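Local coordinates for spermidine N(1)-acetyltransferase (Thermoplasma acidophilum, PDB 3K9U), which transfers an acetyl group from acetyl coenzyme A to polyamines such as spermidine, protecting the cell against polyamine toxicity, at residues V19-Y28 with L92-H100; L8-I17 with K47-Q58. One frame throughout, in Å; residues are numbered along the deposited sequence.

Contact 1 of 2, residues V19-Y28 with L92-H100. With NI (nickel (II) ion), chain D; ACO (acetyl coenzyme *a), chain G.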
loop_
_atom_site.group_PDB
_atom_site.type_symbol
_atom_site.label_atom_id
_atom_site.label_comp_id
_atom_site.label_asym_id
_atom_site.label_seq_id
_atom_site.Cartn_x
_atom_site.Cartn_y
_atom_site.Cartn_z
ATOM N N VAL A 19 2.288 -10.323 10.799
ATOM C CA VAL A 19 2.860 -9.185 10.123
ATOM C C VAL A 19 3.958 -9.637 9.122
ATOM O O VAL A 19 3.896 -9.335 7.908
ATOM C CB VAL A 19 3.463 -8.213 11.172
ATOM C CG1 VAL A 19 4.286 -7.135 10.514
ATOM C CG2 VAL A 19 2.349 -7.603 12.060
ATOM N N ALA A 20 4.944 -10.366 9.636
ATOM C CA ALA A 20 6.019 -10.926 8.828
ATOM C C ALA A 20 5.436 -11.683 7.662
ATOM O O ALA A 20 5.809 -11.451 6.494
ATOM C CB ALA A 20 6.862 -11.864 9.651
ATOM N N ARG A 21 4.509 -12.584 7.968
ATOM C CA ARG A 21 3.963 -13.420 6.921
ATOM C C ARG A 21 3.391 -12.532 5.810
ATOM O O ARG A 21 3.686 -12.754 4.636
ATOM C CB ARG A 21 2.881 -14.372 7.441
ATOM C CG ARG A 21 2.344 -15.297 6.328
ATOM C CD ARG A 21 1.012 -15.987 6.692
ATOM N NE ARG A 21 1.079 -16.575 8.021
ATOM C CZ ARG A 21 1.733 -17.688 8.311
ATOM N NH1 ARG A 21 2.355 -18.376 7.359
ATOM N NH2 ARG A 21 1.737 -18.130 9.562
ATOM N N GLU A 22 2.570 -11.549 6.195
ATOM C CA GLU A 22 1.853 -10.723 5.215
ATOM C C GLU A 22 2.825 -9.836 4.468
ATOM O O GLU A 22 2.695 -9.620 3.281
ATOM C CB GLU A 22 0.783 -9.839 5.884
ATOM C CG GLU A 22 -0.452 -10.602 6.326
ATOM C CD GLU A 22 -1.545 -9.669 6.854
ATOM O OE1 GLU A 22 -1.905 -9.819 8.043
ATOM O OE2 GLU A 22 -2.022 -8.776 6.086
ATOM N N SER A 23 3.823 -9.333 5.175
ATOM C CA SER A 23 4.779 -8.442 4.528
ATOM C C SER A 23 5.645 -9.205 3.511
ATOM O O SER A 23 5.878 -8.724 2.404
ATOM C CB SER A 23 5.623 -7.730 5.569
ATOM O OG SER A 23 6.257 -6.601 5.008
ATOM N N TRP A 24 6.072 -10.404 3.862
ATOM C CA TRP A 24 6.944 -11.170 2.968
ATOM C C TRP A 24 6.167 -11.567 1.711
ATOM O O TRP A 24 6.690 -11.467 0.611
ATOM C CB TRP A 24 7.518 -12.432 3.667
ATOM C CG TRP A 24 8.923 -12.286 4.116
ATOM C CD1 TRP A 24 9.377 -11.528 5.160
ATOM C CD2 TRP A 24 10.082 -12.888 3.521
ATOM N NE1 TRP A 24 10.756 -11.618 5.246
ATOM C CE2 TRP A 24 11.209 -12.444 4.250
ATOM C CE3 TRP A 24 10.280 -13.749 2.431
ATOM C CZ2 TRP A 24 12.521 -12.855 3.934
ATOM C CZ3 TRP A 24 11.589 -14.151 2.103
ATOM C CH2 TRP A 24 12.687 -13.707 2.853
ATOM N N LYS A 25 4.916 -12.003 1.866
ATOM C CA LYS A 25 4.142 -12.468 0.693
ATOM C C LYS A 25 3.890 -11.317 -0.283
ATOM O O LYS A 25 3.880 -11.501 -1.521
ATOM C CB LYS A 25 2.809 -13.105 1.098
ATOM C CG LYS A 25 2.925 -14.482 1.753
ATOM C CD LYS A 25 1.533 -14.985 2.072
ATOM C CE LYS A 25 1.508 -16.421 2.506
ATOM N NZ LYS A 25 0.174 -16.766 3.112
ATOM N N TRP A 26 3.675 -10.137 0.284
ATOM C CA TRP A 26 3.431 -8.945 -0.516
ATOM C C TRP A 26 4.746 -8.395 -1.115
ATOM O O TRP A 26 4.814 -8.209 -2.307
ATOM C CB TRP A 26 2.757 -7.877 0.321
ATOM C CG TRP A 26 2.544 -6.562 -0.422
ATOM C CD1 TRP A 26 1.568 -6.292 -1.353
ATOM C CD2 TRP A 26 3.306 -5.350 -0.290
ATOM N NE1 TRP A 26 1.669 -4.981 -1.781
ATOM C CE2 TRP A 26 2.740 -4.395 -1.166
ATOM C CE3 TRP A 26 4.394 -4.969 0.502
ATOM C CZ2 TRP A 26 3.211 -3.094 -1.258
ATOM C CZ3 TRP A 26 4.881 -3.658 0.388
ATOM C CH2 TRP A 26 4.279 -2.748 -0.485
ATOM N N THR A 27 5.772 -8.166 -0.294
ATOM C CA THR A 27 7.040 -7.586 -0.772
ATOM C C THR A 27 7.801 -8.438 -1.780
ATOM O O THR A 27 8.439 -7.925 -2.667
ATOM C CB THR A 27 8.047 -7.380 0.365
ATOM O OG1 THR A 27 7.380 -6.889 1.537
ATOM C CG2 THR A 27 9.120 -6.375 -0.080
ATOM N N TYR A 28 7.761 -9.755 -1.624
ATOM C CA TYR A 28 8.556 -10.614 -2.478
ATOM C C TYR A 28 7.726 -11.349 -3.540
ATOM O O TYR A 28 8.200 -12.308 -4.156
ATOM C CB TYR A 28 9.344 -11.567 -1.591
ATOM C CG TYR A 28 10.308 -10.849 -0.650
ATOM C CD1 TYR A 28 11.487 -10.325 -1.120
ATOM C CD2 TYR A 28 10.059 -10.756 0.716
ATOM C CE1 TYR A 28 12.389 -9.674 -0.278
ATOM C CE2 TYR A 28 10.956 -10.094 1.580
ATOM C CZ TYR A 28 12.122 -9.555 1.059
ATOM O OH TYR A 28 13.023 -8.902 1.861
ATOM N N LEU A 92 13.263 -5.127 8.555
ATOM C CA LEU A 92 12.279 -4.050 8.668
ATOM C C LEU A 92 11.102 -4.318 7.771
ATOM O O LEU A 92 11.216 -4.235 6.547
ATOM C CB LEU A 92 12.907 -2.703 8.291
ATOM C CG LEU A 92 12.043 -1.455 8.246
ATOM C CD1 LEU A 92 11.365 -1.286 9.546
ATOM C CD2 LEU A 92 12.895 -0.231 7.932
ATOM N N TYR A 93 9.970 -4.614 8.394
ATOM C CA TYR A 93 8.784 -5.051 7.677
ATOM C C TYR A 93 7.530 -4.467 8.321
ATOM O O TYR A 93 7.384 -4.529 9.533
ATOM C CB TYR A 93 8.698 -6.594 7.671
ATOM C CG TYR A 93 9.771 -7.259 6.850
ATOM C CD1 TYR A 93 9.638 -7.386 5.473
ATOM C CD2 TYR A 93 10.942 -7.724 7.439
ATOM C CE1 TYR A 93 10.622 -7.964 4.709
ATOM C CE2 TYR A 93 11.939 -8.312 6.678
ATOM C CZ TYR A 93 11.768 -8.441 5.320
ATOM O OH TYR A 93 12.747 -9.021 4.555
ATOM N N LEU A 94 6.640 -3.917 7.491
ATOM C CA LEU A 94 5.314 -3.477 7.893
ATOM C C LEU A 94 4.262 -4.307 7.163
ATOM O O LEU A 94 4.524 -4.805 6.048
ATOM C CB LEU A 94 5.079 -2.039 7.470
ATOM C CG LEU A 94 6.134 -1.018 7.875
ATOM C CD1 LEU A 94 5.762 0.427 7.358
ATOM C CD2 LEU A 94 6.324 -1.064 9.391
ATOM N N LYS A 95 3.060 -4.376 7.751
ATOM C CA LYS A 95 1.869 -4.801 7.028
ATOM C C LYS A 95 1.710 -3.928 5.802
ATOM O O LYS A 95 1.817 -2.703 5.902
ATOM C CB LYS A 95 0.601 -4.656 7.867
ATOM C CG LYS A 95 0.306 -5.777 8.825
ATOM C CD LYS A 95 -1.158 -5.652 9.423
ATOM C CE LYS A 95 -2.318 -6.319 8.579
ATOM N NZ LYS A 95 -3.243 -5.367 7.813
ATOM N N PRO A 96 1.409 -4.542 4.643
ATOM C CA PRO A 96 1.364 -3.778 3.380
ATOM C C PRO A 96 0.454 -2.572 3.403
ATOM O O PRO A 96 0.788 -1.521 2.831
ATOM C CB PRO A 96 0.872 -4.800 2.363
ATOM C CG PRO A 96 1.352 -6.133 2.959
ATOM C CD PRO A 96 1.253 -5.996 4.432
ATOM N N GLU A 97 -0.679 -2.694 4.073
ATOM C CA GLU A 97 -1.664 -1.612 4.063
ATOM C C GLU A 97 -1.267 -0.452 4.997
ATOM O O GLU A 97 -1.937 0.568 4.986
ATOM C CB GLU A 97 -3.124 -2.116 4.290
ATOM C CG GLU A 97 -3.303 -3.224 5.302
ATOM C CD GLU A 97 -3.072 -4.635 4.703
ATOM O OE1 GLU A 97 -3.927 -5.090 3.881
ATOM O OE2 GLU A 97 -2.052 -5.283 5.048
ATOM N N TYR A 98 -0.188 -0.631 5.771
ATOM C CA TYR A 98 0.374 0.396 6.638
ATOM C C TYR A 98 1.654 1.008 6.063
ATOM O O TYR A 98 2.248 1.834 6.724
ATOM C CB TYR A 98 0.670 -0.171 8.042
ATOM C CG TYR A 98 -0.598 -0.346 8.838
ATOM C CD1 TYR A 98 -1.074 0.689 9.641
ATOM C CD2 TYR A 98 -1.376 -1.499 8.729
ATOM C CE1 TYR A 98 -2.278 0.568 10.357
ATOM C CE2 TYR A 98 -2.599 -1.621 9.446
ATOM C CZ TYR A 98 -3.017 -0.579 10.256
ATOM O OH TYR A 98 -4.170 -0.639 10.975
ATOM N N THR A 99 2.048 0.621 4.837
ATOM C CA THR A 99 3.226 1.213 4.181
ATOM C C THR A 99 2.888 2.584 3.612
ATOM O O THR A 99 1.736 2.916 3.491
ATOM C CB THR A 99 3.759 0.358 3.018
ATOM O OG1 THR A 99 2.731 0.208 2.014
ATOM C CG2 THR A 99 4.244 -1.042 3.536
ATOM N N HIS A 100 3.933 3.367 3.320
ATOM C CA HIS A 100 3.832 4.680 2.670
ATOM C C HIS A 100 3.172 5.739 3.572
ATOM O O HIS A 100 2.568 6.691 3.070
ATOM C CB HIS A 100 3.113 4.578 1.295
ATOM C CG HIS A 100 3.586 5.575 0.254
ATOM N ND1 HIS A 100 3.601 6.934 0.474
ATOM C CD2 HIS A 100 3.982 5.402 -1.039
ATOM C CE1 HIS A 100 4.026 7.558 -0.623
ATOM N NE2 HIS A 100 4.242 6.654 -1.566
HETATM NI NI NI D . 5.139 6.805 -3.409
HETATM N N1A ACO G . 4.642 1.084 -2.805
HETATM C C2A ACO G . 5.769 1.534 -3.409
HETATM N N3A ACO G . 6.744 2.172 -2.737
HETATM C C4A ACO G . 6.671 2.366 -1.408
HETATM C C5A ACO G . 5.471 1.887 -0.725
HETATM C C6A ACO G . 4.431 1.202 -1.509
HETATM N N6A ACO G . 3.289 0.739 -0.942
HETATM N N7A ACO G . 5.616 2.194 0.551
HETATM C C8A ACO G . 6.792 2.827 0.680
HETATM N N9A ACO G . 7.451 2.917 -0.485
HETATM C C1B ACO G . 8.776 3.597 -0.649
HETATM C C2B ACO G . 8.797 4.707 -1.702
HETATM O O2B ACO G . 10.132 4.908 -2.238
HETATM C C3B ACO G . 8.378 5.936 -0.949
HETATM O O3B ACO G . 8.856 7.137 -1.584
HETATM P P3B ACO G . 7.824 7.893 -2.600
HETATM O O7A ACO G . 6.919 8.589 -1.667
HETATM O O8A ACO G . 7.177 6.763 -3.393
HETATM O O9A ACO G . 8.804 8.750 -3.385
HETATM C C4B ACO G . 8.892 5.687 0.458
HETATM O O4B ACO G . 9.130 4.276 0.559
HETATM C C5B ACO G . 7.924 6.111 1.542
HETATM O O5B ACO G . 8.585 6.275 2.805
HETATM P P1A ACO G . 7.908 5.759 4.173
HETATM O O1A ACO G . 6.433 6.132 4.204
HETATM O O2A ACO G . 8.772 6.156 5.340
HETATM O O3A ACO G . 8.048 4.159 3.926
HETATM P P2A ACO G . 7.276 3.049 4.827
HETATM O O4A ACO G . 6.354 2.314 3.883
HETATM O O5A ACO G . 6.754 3.666 6.119
HETATM O O6A ACO G . 8.459 2.070 5.233
HETATM C CBP ACO G . 9.296 0.043 4.292
HETATM C CCP ACO G . 9.370 1.559 4.265
HETATM C CDP ACO G . 10.315 -0.531 3.327
HETATM C CEP ACO G . 9.665 -0.394 5.707
HETATM C CAP ACO G . 7.867 -0.442 3.952
HETATM O OAP ACO G . 7.414 0.074 2.695
HETATM C C9P ACO G . 7.729 -1.939 3.932
HETATM O O9P ACO G . 7.579 -2.542 4.979
HETATM N N8P ACO G . 7.808 -2.520 2.758
HETATM C C7P ACO G . 7.776 -3.951 2.555
HETATM C C6P ACO G . 8.894 -4.722 3.240
HETATM C C5P ACO G . 10.295 -4.306 2.845
HETATM O O5P ACO G . 10.611 -4.083 1.685
HETATM N N4P ACO G . 11.186 -4.248 3.838
HETATM C C3P ACO G . 12.603 -3.988 3.595
HETATM C C2P ACO G . 13.348 -5.304 3.424
HETATM S S1P ACO G . 15.102 -5.088 3.405
HETATM C C ACO G . 15.568 -5.368 5.008
HETATM O O ACO G . 14.721 -5.758 5.803
HETATM C CH3 ACO G . 17.007 -5.175 5.449
#

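Contact 2 of 2, residues L8-I17 with K47-Q58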
loop_
_atom_site.group_PDB
_atom_site.type_symbol
_atom_site.label_atom_id
_atom_site.label_comp_id
_atom_site.label_asym_id
_atom_site.label_seq_id
_atom_site.Cartn_x
_atom_site.Cartn_y
_atom_site.Cartn_z
ATOM N N LEU A 8 9.747 -5.110 21.690
ATOM C CA LEU A 8 8.830 -6.229 21.565
ATOM C C LEU A 8 8.939 -7.101 22.796
ATOM O O LEU A 8 9.972 -7.108 23.466
ATOM C CB LEU A 8 9.147 -7.033 20.319
ATOM C CG LEU A 8 8.816 -6.234 19.061
ATOM C CD1 LEU A 8 9.604 -6.762 17.870
ATOM C CD2 LEU A 8 7.326 -6.266 18.828
ATOM N N SER A 9 7.866 -7.815 23.104
ATOM C CA SER A 9 7.845 -8.690 24.250
ATOM C C SER A 9 7.124 -9.945 23.810
ATOM O O SER A 9 6.601 -9.997 22.676
ATOM C CB SER A 9 7.143 -8.025 25.450
ATOM O OG SER A 9 5.735 -8.084 25.299
ATOM N N ILE A 10 7.102 -10.956 24.682
ATOM C CA ILE A 10 6.649 -12.275 24.232
ATOM C C ILE A 10 5.143 -12.279 23.881
ATOM O O ILE A 10 4.693 -13.085 23.068
ATOM C CB ILE A 10 7.012 -13.433 25.223
ATOM C CG1 ILE A 10 5.944 -13.631 26.288
ATOM C CG2 ILE A 10 8.402 -13.231 25.870
ATOM C CD1 ILE A 10 6.336 -14.723 27.261
ATOM N N GLU A 11 4.371 -11.379 24.470
ATOM C CA GLU A 11 2.950 -11.246 24.102
ATOM C C GLU A 11 2.759 -10.758 22.657
ATOM O O GLU A 11 1.685 -10.915 22.094
ATOM C CB GLU A 11 2.183 -10.339 25.072
ATOM C CG GLU A 11 2.982 -9.179 25.604
ATOM C CD GLU A 11 2.134 -8.051 26.151
ATOM O OE1 GLU A 11 1.113 -8.314 26.839
ATOM O OE2 GLU A 11 2.518 -6.885 25.897
ATOM N N ASP A 12 3.805 -10.204 22.052
ATOM C CA ASP A 12 3.737 -9.784 20.659
ATOM C C ASP A 12 3.961 -10.940 19.680
ATOM O O ASP A 12 3.917 -10.735 18.477
ATOM C CB ASP A 12 4.743 -8.656 20.391
ATOM C CG ASP A 12 4.480 -7.429 21.248
ATOM O OD1 ASP A 12 3.311 -6.978 21.309
ATOM O OD2 ASP A 12 5.434 -6.913 21.875
ATOM N N LEU A 13 4.173 -12.148 20.177
ATOM C CA LEU A 13 4.672 -13.230 19.327
ATOM C C LEU A 13 3.780 -13.590 18.137
ATOM O O LEU A 13 4.247 -13.657 16.981
ATOM C CB LEU A 13 4.918 -14.493 20.165
ATOM C CG LEU A 13 5.370 -15.714 19.364
ATOM C CD1 LEU A 13 6.807 -15.544 18.916
ATOM C CD2 LEU A 13 5.197 -16.944 20.211
ATOM N N GLU A 14 2.512 -13.851 18.412
ATOM C CA GLU A 14 1.621 -14.370 17.382
ATOM C C GLU A 14 1.343 -13.298 16.315
ATOM O O GLU A 14 1.262 -13.607 15.122
ATOM C CB GLU A 14 0.314 -14.899 18.002
ATOM C CG GLU A 14 0.508 -16.120 19.000
ATOM C CD GLU A 14 1.040 -15.734 20.411
ATOM O OE1 GLU A 14 1.358 -14.543 20.663
ATOM O OE2 GLU A 14 1.145 -16.635 21.276
ATOM N N THR A 15 1.207 -12.044 16.740
ATOM C CA THR A 15 0.892 -10.974 15.800
ATOM C C THR A 15 2.147 -10.666 14.957
ATOM O O THR A 15 2.058 -10.414 13.746
ATOM C CB THR A 15 0.261 -9.734 16.506
ATOM O OG1 THR A 15 1.173 -9.202 17.462
ATOM C CG2 THR A 15 -1.022 -10.112 17.255
ATOM N N LEU A 16 3.320 -10.781 15.573
ATOM C CA LEU A 16 4.591 -10.625 14.841
ATOM C C LEU A 16 4.741 -11.622 13.666
ATOM O O LEU A 16 5.120 -11.230 12.544
ATOM C CB LEU A 16 5.764 -10.706 15.805
ATOM C CG LEU A 16 7.165 -10.362 15.266
ATOM C CD1 LEU A 16 7.307 -8.901 14.969
ATOM C CD2 LEU A 16 8.200 -10.757 16.297
ATOM N N ILE A 17 4.360 -12.879 13.886
ATOM C CA ILE A 17 4.378 -13.875 12.809
ATOM C C ILE A 17 3.443 -13.473 11.672
ATOM O O ILE A 17 3.796 -13.619 10.506
ATOM C CB ILE A 17 4.024 -15.253 13.313
ATOM C CG1 ILE A 17 5.062 -15.736 14.339
ATOM C CG2 ILE A 17 3.908 -16.300 12.154
ATOM C CD1 ILE A 17 4.574 -17.016 15.069
ATOM N N LYS A 47 7.266 -20.042 16.111
ATOM C CA LYS A 47 7.099 -19.616 17.505
ATOM C C LYS A 47 8.412 -19.754 18.332
ATOM O O LYS A 47 8.793 -18.834 19.042
ATOM C CB LYS A 47 5.994 -20.423 18.199
ATOM C CG LYS A 47 4.579 -20.000 17.750
ATOM C CD LYS A 47 3.449 -20.700 18.546
ATOM C CE LYS A 47 2.080 -20.092 18.238
ATOM N NZ LYS A 47 1.407 -20.591 16.981
ATOM N N GLU A 48 9.080 -20.893 18.240
ATOM C CA GLU A 48 10.181 -21.146 19.153
ATOM C C GLU A 48 11.358 -20.221 18.826
ATOM O O GLU A 48 11.938 -19.598 19.715
ATOM C CB GLU A 48 10.614 -22.603 19.111
ATOM C CG GLU A 48 9.648 -23.551 19.760
ATOM C CD GLU A 48 8.318 -23.629 19.029
ATOM O OE1 GLU A 48 8.312 -23.512 17.790
ATOM O OE2 GLU A 48 7.283 -23.799 19.699
ATOM N N LYS A 49 11.672 -20.106 17.544
ATOM C CA LYS A 49 12.800 -19.320 17.096
ATOM C C LYS A 49 12.595 -17.847 17.416
ATOM O O LYS A 49 13.508 -17.212 17.962
ATOM C CB LYS A 49 13.042 -19.522 15.604
ATOM C CG LYS A 49 14.335 -18.862 15.071
ATOM C CD LYS A 49 14.729 -19.438 13.665
ATOM C CE LYS A 49 16.255 -19.696 13.557
ATOM N NZ LYS A 49 16.835 -20.702 14.566
ATOM N N LEU A 50 11.411 -17.298 17.096
ATOM C CA LEU A 50 11.128 -15.883 17.434
ATOM C C LEU A 50 11.135 -15.585 18.947
ATOM O O LEU A 50 11.638 -14.551 19.380
ATOM C CB LEU A 50 9.773 -15.419 16.887
ATOM C CG LEU A 50 9.710 -15.081 15.415
ATOM C CD1 LEU A 50 8.268 -14.668 15.093
ATOM C CD2 LEU A 50 10.779 -13.978 15.041
ATOM N N LEU A 51 10.528 -16.468 19.732
ATOM C CA LEU A 51 10.535 -16.330 21.179
ATOM C C LEU A 51 11.963 -16.134 21.728
ATOM O O LEU A 51 12.229 -15.229 22.532
ATOM C CB LEU A 51 9.918 -17.575 21.821
ATOM C CG LEU A 51 8.426 -17.542 22.102
ATOM C CD1 LEU A 51 7.911 -18.930 22.646
ATOM C CD2 LEU A 51 8.129 -16.387 23.093
ATOM N N ASN A 52 12.866 -17.008 21.290
ATOM C CA ASN A 52 14.263 -16.941 21.697
ATOM C C ASN A 52 14.852 -15.601 21.298
ATOM O O ASN A 52 15.564 -14.982 22.100
ATOM C CB ASN A 52 15.068 -18.098 21.093
ATOM C CG ASN A 52 16.498 -18.162 21.605
ATOM O OD1 ASN A 52 16.753 -18.169 22.819
ATOM N ND2 ASN A 52 17.446 -18.251 20.676
ATOM N N GLU A 53 14.527 -15.130 20.087
ATOM C CA GLU A 53 15.065 -13.839 19.618
ATOM C C GLU A 53 14.515 -12.671 20.416
ATOM O O GLU A 53 15.252 -11.757 20.767
ATOM C CB GLU A 53 14.787 -13.606 18.137
ATOM C CG GLU A 53 15.632 -14.488 17.196
ATOM C CD GLU A 53 15.041 -14.538 15.769
ATOM O OE1 GLU A 53 13.888 -14.112 15.582
ATOM O OE2 GLU A 53 15.710 -15.008 14.843
ATOM N N ILE A 54 13.209 -12.720 20.700
ATOM C CA ILE A 54 12.569 -11.705 21.523
ATOM C C ILE A 54 13.212 -11.680 22.909
ATOM O O ILE A 54 13.511 -10.589 23.403
ATOM C CB ILE A 54 11.032 -11.941 21.612
ATOM C CG1 ILE A 54 10.360 -11.706 20.244
ATOM C CG2 ILE A 54 10.376 -11.061 22.672
ATOM C CD1 ILE A 54 8.835 -12.043 20.232
ATOM N N VAL A 55 13.444 -12.851 23.534
ATOM C CA VAL A 55 14.037 -12.875 24.881
ATOM C C VAL A 55 15.466 -12.349 24.881
ATOM O O VAL A 55 15.837 -11.589 25.771
ATOM C CB VAL A 55 13.981 -14.268 25.577
ATOM C CG1 VAL A 55 14.700 -14.245 26.991
ATOM C CG2 VAL A 55 12.532 -14.717 25.726
ATOM N N ARG A 56 16.248 -12.738 23.875
ATOM C CA ARG A 56 17.613 -12.221 23.695
ATOM C C ARG A 56 17.609 -10.705 23.607
ATOM O O ARG A 56 18.419 -10.038 24.263
ATOM C CB ARG A 56 18.268 -12.787 22.415
ATOM C CG ARG A 56 18.827 -14.203 22.604
ATOM C CD ARG A 56 19.301 -14.826 21.292
ATOM N NE ARG A 56 20.451 -14.111 20.731
ATOM C CZ ARG A 56 20.470 -13.432 19.574
ATOM N NH1 ARG A 56 19.400 -13.347 18.763
ATOM N NH2 ARG A 56 21.607 -12.823 19.208
ATOM N N SER A 57 16.685 -10.177 22.799
ATOM C CA SER A 57 16.582 -8.741 22.583
ATOM C C SER A 57 16.268 -7.968 23.867
ATOM O O SER A 57 16.454 -6.765 23.926
ATOM C CB SER A 57 15.506 -8.439 21.537
ATOM O OG SER A 57 14.221 -8.330 22.133
ATOM N N GLN A 58 15.801 -8.665 24.896
ATOM C CA GLN A 58 15.336 -8.029 26.108
ATOM C C GLN A 58 16.501 -7.699 27.024
ATOM O O GLN A 58 16.484 -6.678 27.703
ATOM C CB GLN A 58 14.386 -8.966 26.854
ATOM C CG GLN A 58 13.125 -8.302 27.349
ATOM C CD GLN A 58 11.982 -8.475 26.392
ATOM O OE1 GLN A 58 11.426 -9.571 26.267
ATOM N NE2 GLN A 58 11.598 -7.397 25.726
HETATM O O HOH W 1 13.009 -6.011 22.451
#

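Contact 1 of 2, residues V19-Y28 with L92-H100
The S23 side chain, OG turned away from the backbone N to lie beside the carbonyl carbon (chi1 -163°), reaches L94 at the end of strand 92-94, and W26 swings CG the same way (chi1 176°) to lay its indole along P96. S23 OG donates to L94 O at 2.7 Å, approaching from above the carbonyl plane. The P96 ring slides past W26 over one face, a CH-pi contact with P96 CB 3.8 Å from the centroid of the five-membered ring, while P96 CG packs on W26 CB. The far edge of the indole meets the cofactor, W26 CZ3 lying 3.6 Å from ACO C7P, and NE1 is hydrogen-bonded to the backbone O of E97 of the second subunit. Cut back to an alanine, W26 would probably leave that carbonyl without its donor and open a gap between P96 and the pantetheine arm. Farther along, Y28 OH and Y93 OH share a hydrogen bond of 2.7 Å, each lying in the plane of the other's ring. W24 CD1 lies over one face of the Y93 ring, toward its rim, the two rings meeting obliquely. Beside P96, E22 runs alongside K95, whose NZ makes a salt bridge with E97 OE2. L92 O accepts from ACO N4P at 2.7 Å, and L94 N donates to ACO O9P at 3.0 Å. H100 NE2 binds nickel at 2.1 Å together with ACO O8A and H100 of the second subunit. Strand-end peptide groups thus take the pantetheine arm in the GNAT manner, while the S23 hydroxyl holds the L94 carbonyl and S23, W26 and T27 line the arm.

Contact 2 of 2, residues L8-I17 with K47-Q58
L13 and I54 carry the apolar part of this contact, in which the start of helix 13-27 meets helix 47-59; the axes of segments 13-17 and 47-58 run at 114° to each other and come within 10.4 Å. L13 is a knob in a hole formed by K47, L50, L51 and I54. Its CG stands anti to the backbone N (chi1 177°), which brings CD1 to 3.6 Å from L50 CB and CD2 to 3.8 Å from L51 CG. L16 and I54 meet tip to tip, whereas I17 crosses L50 obliquely and closely, I17 CG1 being 3.5 Å from L50 CD1. I54 CG2 packs against the backbone of S9. On the more exposed side, I10 CB rests on L51 CD2.

The polar part joins the residues before the helix to the last turn of segment 47-58. Q58 NE2 donates to L8 O at 2.8 Å, in the carbonyl plane and with an N-H...O angle of 154°. A water bonded to S57 OG reaches the same carbonyl weakly. S9 N donates to D12 OD2, bracing the turn that leads into the helix.

Around these segments, L8 pairs its backbone with F65 of strand 63-70, and L8 and L16 pack on L74 of strand 73-83; E53 forms a salt bridge with R91 of strand 86-94.

Helix 13-27 serves both contacts: its first turns pack on helix 47-59 in contact 2, and its later turns meet the end of strand 86-94 in contact 1. The two centres are about 18 Å apart; segment 8-17 is followed, after one residue, by segment 19-28, and the contacts do not touch otherwise. Contact 1 lines the acetyl-CoA pocket, with the side chain of Y93 about 7 Å from that of Y138, the probable proton donor. Contact 2 stands back from the ligand: the side chain of L16 is about 12 Å from a bound acetyl-CoA and about 8 Å from that of Y93. One helix thereby joins the cofactor wall to helix 47-59.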